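Long-range contact in NADH oxidase (Thermus thermophilus, PDB 6RVB), which uses NADH to reduce coenzyme A disulfide with the help of bound FAD, as a flavoprotein of the pyridine nucleotide-disulfide oxidoreductase family: residues 278-286 with 295-306. Sequence-based numbering, arbitrary orientation.
Sequences AAGDVAESF and WLPLGDVANKHG. With FAD (flavin-adenine dinucleotide), chain E.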
loop_
_atom_site.group_PDB
_atom_site.type_symbol
_atom_site.label_atom_id
_atom_site.label_comp_id
_atom_site.label_asym_id
_atom_site.label_seq_id
_atom_site.Cartn_x
_atom_site.Cartn_y
_atom_site.Cartn_z
ATOM N N ALA A 278 20.365 24.411 4.614
ATOM C CA ALA A 278 20.849 23.059 4.775
ATOM C C ALA A 278 19.861 22.034 4.292
ATOM O O ALA A 278 18.694 22.216 4.575
ATOM C CB ALA A 278 21.226 22.799 6.229
ATOM N N ALA A 279 20.352 20.954 3.637
ATOM C CA ALA A 279 19.539 19.836 3.103
ATOM C C ALA A 279 20.107 18.410 3.309
ATOM O O ALA A 279 21.322 18.188 3.171
ATOM C CB ALA A 279 19.279 20.087 1.631
ATOM N N GLY A 280 19.261 17.434 3.637
ATOM C CA GLY A 280 19.715 16.050 3.687
ATOM C C GLY A 280 20.107 15.505 5.054
ATOM O O GLY A 280 19.500 15.854 6.088
ATOM N N ASP A 281 21.112 14.652 5.123
ATOM C CA ASP A 281 21.291 13.966 6.383
ATOM C C ASP A 281 21.945 14.823 7.443
ATOM O O ASP A 281 22.089 14.390 8.544
ATOM C CB ASP A 281 22.068 12.668 6.252
ATOM C CG ASP A 281 21.311 11.580 5.532
ATOM O OD1 ASP A 281 20.079 11.763 5.282
ATOM O OD2 ASP A 281 21.971 10.545 5.231
ATOM N N VAL A 282 22.359 16.031 7.120
ATOM C CA VAL A 282 22.989 16.912 8.057
ATOM C C VAL A 282 21.919 17.806 8.674
ATOM O O VAL A 282 22.217 18.606 9.541
ATOM C CB VAL A 282 23.941 17.809 7.276
ATOM C CG1 VAL A 282 23.201 18.625 6.314
ATOM C CG2 VAL A 282 24.648 18.730 8.127
ATOM N N ALA A 283 20.661 17.683 8.255
ATOM C CA ALA A 283 19.630 18.647 8.687
ATOM C C ALA A 283 18.449 18.095 9.472
ATOM O O ALA A 283 17.952 17.031 9.170
ATOM C CB ALA A 283 19.147 19.337 7.544
ATOM N N GLU A 284 18.006 18.816 10.480
ATOM C CA GLU A 284 16.861 18.412 11.285
ATOM C C GLU A 284 15.600 18.605 10.456
ATOM O O GLU A 284 15.571 19.371 9.520
ATOM C CB GLU A 284 16.674 19.302 12.498
ATOM C CG GLU A 284 17.761 19.335 13.494
ATOM C CD GLU A 284 17.435 20.229 14.698
ATOM O OE1 GLU A 284 17.851 19.827 15.825
ATOM O OE2 GLU A 284 16.775 21.327 14.512
ATOM N N SER A 285 14.532 17.909 10.816
ATOM C CA SER A 285 13.223 18.075 10.189
ATOM C C SER A 285 12.176 18.149 11.298
ATOM O O SER A 285 12.396 17.656 12.423
ATOM C CB SER A 285 12.887 16.938 9.221
ATOM O OG SER A 285 13.899 16.646 8.267
ATOM N N PHE A 286 11.043 18.776 10.998
ATOM C CA PHE A 286 9.997 18.885 12.021
ATOM C C PHE A 286 9.166 17.671 12.138
ATOM O O PHE A 286 8.570 17.262 11.186
ATOM C CB PHE A 286 9.099 20.028 11.705
ATOM C CG PHE A 286 7.983 20.245 12.679
ATOM C CD1 PHE A 286 8.205 20.818 13.917
ATOM C CD2 PHE A 286 6.684 20.005 12.314
ATOM C CE1 PHE A 286 7.159 21.078 14.792
ATOM C CE2 PHE A 286 5.661 20.294 13.179
ATOM C CZ PHE A 286 5.920 20.828 14.422
ATOM N N TRP A 295 15.606 14.209 13.903
ATOM C CA TRP A 295 16.568 13.962 12.877
ATOM C C TRP A 295 16.168 12.735 12.186
ATOM O O TRP A 295 16.167 11.723 12.772
ATOM C CB TRP A 295 17.993 13.807 13.450
ATOM C CG TRP A 295 19.080 13.624 12.413
ATOM C CD1 TRP A 295 19.202 14.312 11.278
ATOM C CD2 TRP A 295 20.205 12.717 12.443
ATOM N NE1 TRP A 295 20.264 13.888 10.559
ATOM C CE2 TRP A 295 20.920 12.916 11.260
ATOM C CE3 TRP A 295 20.668 11.748 13.335
ATOM C CZ2 TRP A 295 22.022 12.211 10.955
ATOM C CZ3 TRP A 295 21.743 11.067 12.991
ATOM C CH2 TRP A 295 22.388 11.269 11.816
ATOM N N LEU A 296 15.808 12.802 10.931
ATOM C CA LEU A 296 15.350 11.634 10.229
ATOM C C LEU A 296 16.148 11.457 8.881
ATOM O O LEU A 296 15.667 11.756 7.808
ATOM C CB LEU A 296 13.830 11.747 10.058
ATOM C CG LEU A 296 13.129 10.727 9.207
ATOM C CD1 LEU A 296 13.074 9.542 10.080
ATOM C CD2 LEU A 296 11.810 11.191 8.966
ATOM N N PRO A 297 17.376 10.929 8.956
ATOM C CA PRO A 297 18.241 10.745 7.808
ATOM C C PRO A 297 17.844 9.704 6.828
ATOM O O PRO A 297 18.591 8.777 6.618
ATOM C CB PRO A 297 19.530 10.297 8.435
ATOM C CG PRO A 297 19.472 10.647 9.791
ATOM C CD PRO A 297 18.064 10.599 10.198
ATOM N N LEU A 298 16.718 9.877 6.181
ATOM C CA LEU A 298 16.326 9.005 5.076
ATOM C C LEU A 298 16.476 9.731 3.784
ATOM O O LEU A 298 16.519 10.929 3.776
ATOM C CB LEU A 298 14.867 8.578 5.220
ATOM C CG LEU A 298 14.659 7.913 6.575
ATOM C CD1 LEU A 298 13.294 7.967 6.892
ATOM C CD2 LEU A 298 15.122 6.514 6.604
ATOM N N GLY A 299 16.529 9.011 2.688
ATOM C CA GLY A 299 16.863 9.580 1.408
ATOM C C GLY A 299 15.698 10.253 0.735
ATOM O O GLY A 299 15.873 11.216 0.001
ATOM N N ASP A 300 14.480 9.767 0.954
ATOM C CA ASP A 300 13.333 10.514 0.457
ATOM C C ASP A 300 13.226 11.887 1.183
ATOM O O ASP A 300 12.929 12.868 0.583
ATOM C CB ASP A 300 12.080 9.688 0.569
ATOM C CG ASP A 300 11.644 9.482 2.002
ATOM O OD1 ASP A 300 12.474 8.909 2.783
ATOM O OD2 ASP A 300 10.464 9.895 2.309
ATOM N N VAL A 301 13.528 11.956 2.480
ATOM C CA VAL A 301 13.526 13.250 3.153
ATOM C C VAL A 301 14.704 14.049 2.688
ATOM O O VAL A 301 14.588 15.239 2.616
ATOM C CB VAL A 301 13.311 13.254 4.741
ATOM C CG1 VAL A 301 13.513 11.988 5.334
ATOM C CG2 VAL A 301 14.201 14.200 5.396
ATOM N N ALA A 302 15.803 13.430 2.265
ATOM C CA ALA A 302 16.889 14.253 1.736
ATOM C C ALA A 302 16.519 14.841 0.403
ATOM O O ALA A 302 16.764 15.989 0.209
ATOM C CB ALA A 302 18.199 13.548 1.694
ATOM N N ASN A 303 15.887 14.113 -0.500
ATOM C CA ASN A 303 15.406 14.781 -1.720
ATOM C C ASN A 303 14.349 15.914 -1.484
ATOM O O ASN A 303 14.306 16.938 -2.185
ATOM C CB ASN A 303 14.819 13.796 -2.690
ATOM C CG ASN A 303 15.814 13.047 -3.418
ATOM O OD1 ASN A 303 16.050 13.340 -4.558
ATOM N ND2 ASN A 303 16.340 12.012 -2.819
ATOM N N LYS A 304 13.491 15.733 -0.502
ATOM C CA LYS A 304 12.536 16.766 -0.194
ATOM C C LYS A 304 13.222 18.024 0.349
ATOM O O LYS A 304 12.822 19.142 0.000
ATOM C CB LYS A 304 11.459 16.253 0.767
ATOM C CG LYS A 304 10.580 15.224 0.142
ATOM C CD LYS A 304 9.726 14.545 1.177
ATOM C CE LYS A 304 8.703 13.568 0.588
ATOM N NZ LYS A 304 8.242 12.688 1.650
ATOM N N HIS A 305 14.244 17.861 1.193
ATOM C CA HIS A 305 14.919 19.013 1.682
ATOM C C HIS A 305 15.493 19.703 0.472
ATOM O O HIS A 305 15.252 20.912 0.273
ATOM C CB HIS A 305 16.043 18.645 2.555
ATOM C CG HIS A 305 15.652 18.207 3.886
ATOM N ND1 HIS A 305 16.566 17.789 4.819
ATOM C CD2 HIS A 305 14.450 18.106 4.478
ATOM C CE1 HIS A 305 15.941 17.451 5.920
ATOM N NE2 HIS A 305 14.645 17.629 5.741
ATOM N N GLY A 306 16.259 18.955 -0.332
ATOM C CA GLY A 306 17.004 19.543 -1.420
ATOM C C GLY A 306 16.087 20.204 -2.445
ATOM O O GLY A 306 16.329 21.364 -2.852
HETATM P PA FAD E . 25.122 11.848 2.035
HETATM O O1A FAD E . 25.720 11.323 3.444
HETATM O O2A FAD E . 24.369 10.912 1.067
HETATM O O5B FAD E . 26.313 12.592 1.138
HETATM C C5B FAD E . 27.203 13.623 1.686
HETATM C C4B FAD E . 28.442 13.820 0.812
HETATM O O4B FAD E . 28.875 15.150 1.039
HETATM C C3B FAD E . 29.532 12.810 1.131
HETATM O O3B FAD E . 29.874 11.950 -0.016
HETATM C C2B FAD E . 30.643 13.715 1.447
HETATM O O2B FAD E . 31.684 13.110 0.676
HETATM C C1B FAD E . 30.233 15.142 0.970
HETATM N N9A FAD E . 30.837 16.150 1.908
HETATM C C8A FAD E . 30.850 16.092 3.281
HETATM N N7A FAD E . 31.617 17.068 3.840
HETATM C C5A FAD E . 32.105 17.799 2.808
HETATM C C6A FAD E . 32.984 19.000 2.728
HETATM N N6A FAD E . 33.398 19.557 3.905
HETATM N N1A FAD E . 33.294 19.458 1.483
HETATM C C2A FAD E . 32.787 18.835 0.350
HETATM N N3A FAD E . 31.971 17.730 0.301
HETATM C C4A FAD E . 31.605 17.196 1.520
HETATM N N1 FAD E . 17.405 5.817 2.888
HETATM C C2 FAD E . 16.107 5.459 2.626
HETATM O O2 FAD E . 15.194 6.339 2.591
HETATM N N3 FAD E . 15.813 4.169 2.379
HETATM C C4 FAD E . 16.749 3.156 2.332
HETATM O O4 FAD E . 16.475 1.919 2.083
HETATM C C4X FAD E . 18.188 3.500 2.565
HETATM N N5 FAD E . 19.142 2.503 2.508
HETATM C C5X FAD E . 20.440 2.871 2.757
HETATM C C6 FAD E . 21.460 1.887 2.728
HETATM C C7 FAD E . 22.805 2.236 2.964
HETATM C C7M FAD E . 23.840 1.148 2.915
HETATM C C8 FAD E . 23.186 3.673 3.244
HETATM C C8M FAD E . 24.602 4.110 3.509
HETATM C C9 FAD E . 22.175 4.656 3.302
HETATM C C9A FAD E . 20.805 4.344 3.070
HETATM N N10 FAD E . 19.798 5.385 3.100
HETATM C C10 FAD E . 18.467 4.956 2.860
HETATM C "C1'" FAD E . 20.092 6.793 3.443
HETATM C "C2'" FAD E . 20.712 7.618 2.359
HETATM O "O2'" FAD E . 22.041 7.190 2.099
HETATM C "C3'" FAD E . 20.845 9.047 2.808
HETATM O "O3'" FAD E . 19.694 9.433 3.549
HETATM C "C4'" FAD E . 20.985 9.850 1.501
HETATM O "O4'" FAD E . 22.081 9.451 0.604
HETATM C "C5'" FAD E . 20.912 11.369 1.749
HETATM O "O5'" FAD E . 22.170 11.954 2.060
HETATM P P FAD E . 22.589 13.500 1.841
HETATM O O1P FAD E . 22.509 13.875 0.371
HETATM O O2P FAD E . 22.275 14.541 2.939
HETATM O O3P FAD E . 24.154 13.208 2.153
#
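His305 and Ala302, on one side of helix 299-313, meet the turn Gly280-Ala283 just past strand 276-278, an outer strand of the parallel FAD-binding sheet. The turn carries the Gly-Asp (GD) motif of FAD-dependent pyridine nucleotide-disulfide oxidoreductases, and the contact illustrates how two loops and a helix start can share one cofactor.

Polar bonds to the histidine ring come first. With CG anti to the carbonyl carbon (chi1 -76°), the ring reaches across to the turn and uses both nitrogens at its edge. Gly280 N donates to His305 ND1 (3.0 Å, 161°) almost in the ring plane, while Ser285 OG and His305 NE2 share a hydrogen bond of 2.8 Å. Hydrogen bonds at both nitrogens probably fix the rotation of the ring; Phe320 packs edge-to-face with it. Without the imidazole, as with an alanine here, Gly280 N and Ser285 OG would probably be left without their mates and a gap would open between helix and turn.

Apolar contacts fill in around this pair: Ala279 CB lies 3.7 Å from His305 CB, and Ala302 CB touches Gly280 CA at 3.5 Å. A side chain on Gly280 would run into the FAD phosphate.

The cofactor is held from both segments. Asp281 OD1 accepts from FAD O3' (2.9 Å), while OD2 is salt-bridged to Arg134. At the helix start, Gly299 N donates to flavin O2 (3.0 Å) and weakly to N1; the helix N-terminus would probably favour negative charge there. Pro297 also offers its O to the bound NAD.

The indole of Trp295 binds the turn at Asp281. Pro297 CG covers one face of the Trp295 ring, and at the ring's edge NE1 donates to Asp281 O (2.8 Å), approaching from 46° above the carbonyl plane.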